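Local atomic coordinates of putative ABC transporter, periplasmic binding protein, amino acid (Neisseria gonorrhoeae, PDB entry 2YLN), a protein that probably serves as the periplasmic solute receptor that binds L-cystine for uptake by an amino-acid ABC transporter. Residues Ser107-Ala110 / Gly111-Ala114. The protein carries 1 engineered substitution. Numbering follows the deposited sequence. Where two conformers were deposited one is given.
Sequences SMMA and GLKA
M109 lays its terminal methyl against one branch of L112, CE to CD2 at 3.9 Å, the two side chains running side by side from successive turns of one short helix. M109 leaves the backbone with CG anti to its own carbonyl carbon (chi1 -55°) and then bends at chi2 and chi3, which folds the thioether back so that CE rather than SD faces the leucine. Along the backbone four consecutive i to i+4 hydrogen bonds follow, from G111 N to S107 O (2.9 Å) through L112 N to M108 O and K113 N to M109 O, ending with A114 N to A110 O. G111 is buried. K113 rests the root of its chain here, CB 3.6 Å from both M109 O and A110 O. The M109 side chain comes within about 6 Å of a bound cysteine at its nearest atoms, and M108 touches E64 and N122, which line the ligand pockets. On the face of helix 108-114 turned to the mixed sheet, M109 and L112 both touch F135 of strand 135-137 and I243 of strand 238-245, while M108 and L112 meet V120 of strand 119-120.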
loop_
_atom_site.group_PDB
_atom_site.type_symbol
_atom_site.label_atom_id
_atom_site.label_comp_id
_atom_site.label_asym_id
_atom_site.label_seq_id
_atom_site.Cartn_x
_atom_site.Cartn_y
_atom_site.Cartn_z
ATOM N N SER A 107 0.685 10.450 7.388
ATOM C CA SER A 107 0.004 10.368 8.661
ATOM C C SER A 107 -0.403 8.925 9.030
ATOM O O SER A 107 -0.970 8.705 10.097
ATOM C CB SER A 107 -1.231 11.248 8.720
ATOM O OG SER A 107 -0.884 12.617 8.566
ATOM N N MET A 108 -0.211 7.977 8.107
ATOM C CA MET A 108 -0.847 6.666 8.243
ATOM C C MET A 108 -0.314 5.844 9.409
ATOM O O MET A 108 -1.066 5.403 10.268
ATOM C CB MET A 108 -0.734 5.901 6.936
ATOM C CG MET A 108 -1.586 4.651 6.913
ATOM S SD MET A 108 -3.373 5.007 6.683
ATOM C CE MET A 108 -3.344 5.504 4.939
ATOM N N MET A 109 0.990 5.586 9.407
ATOM C CA MET A 109 1.555 4.711 10.435
ATOM C C MET A 109 1.619 5.416 11.774
ATOM O O MET A 109 1.382 4.787 12.798
ATOM C CB MET A 109 2.909 4.127 9.987
ATOM C CG MET A 109 2.833 3.399 8.663
ATOM S SD MET A 109 1.459 2.206 8.458
ATOM C CE MET A 109 1.883 0.968 9.650
ATOM N N ALA A 110 1.812 6.743 11.769
ATOM C CA ALA A 110 1.671 7.518 12.971
ATOM C C ALA A 110 0.255 7.390 13.532
ATOM O O ALA A 110 0.032 7.297 14.749
ATOM C CB ALA A 110 2.062 8.977 12.730
ATOM N N GLY A 111 -0.721 7.446 12.657
ATOM C CA GLY A 111 -2.095 7.296 13.038
ATOM C C GLY A 111 -2.396 5.959 13.665
ATOM O O GLY A 111 -3.122 5.865 14.666
ATOM N N LEU A 112 -1.843 4.890 13.107
ATOM C CA LEU A 112 -2.048 3.578 13.672
ATOM C C LEU A 112 -1.504 3.546 15.095
ATOM O O LEU A 112 -2.172 3.106 16.017
ATOM C CB LEU A 112 -1.385 2.507 12.791
ATOM C CG LEU A 112 -1.589 1.060 13.279
ATOM C CD1 LEU A 112 -3.038 0.703 13.394
ATOM C CD2 LEU A 112 -0.857 0.121 12.361
ATOM N N LYS A 113 -0.291 4.050 15.277
ATOM C CA LYS A 113 0.347 4.093 16.537
ATOM C C LYS A 113 -0.411 4.968 17.595
ATOM O O LYS A 113 -0.359 4.698 18.792
ATOM C CB LYS A 113 1.811 4.572 16.340
ATOM C CG LYS A 113 2.657 4.449 17.589
ATOM C CD LYS A 113 4.213 4.719 17.214
ATOM C CE LYS A 113 5.137 4.632 18.327
ATOM N NZ LYS A 113 4.812 5.928 18.746
ATOM N N ALA A 114 -1.073 6.025 17.149
ATOM C CA ALA A 114 -1.779 6.985 17.988
ATOM C C ALA A 114 -3.224 6.667 18.080
ATOM O O ALA A 114 -3.952 7.413 18.714
ATOM C CB ALA A 114 -1.563 8.409 17.457
#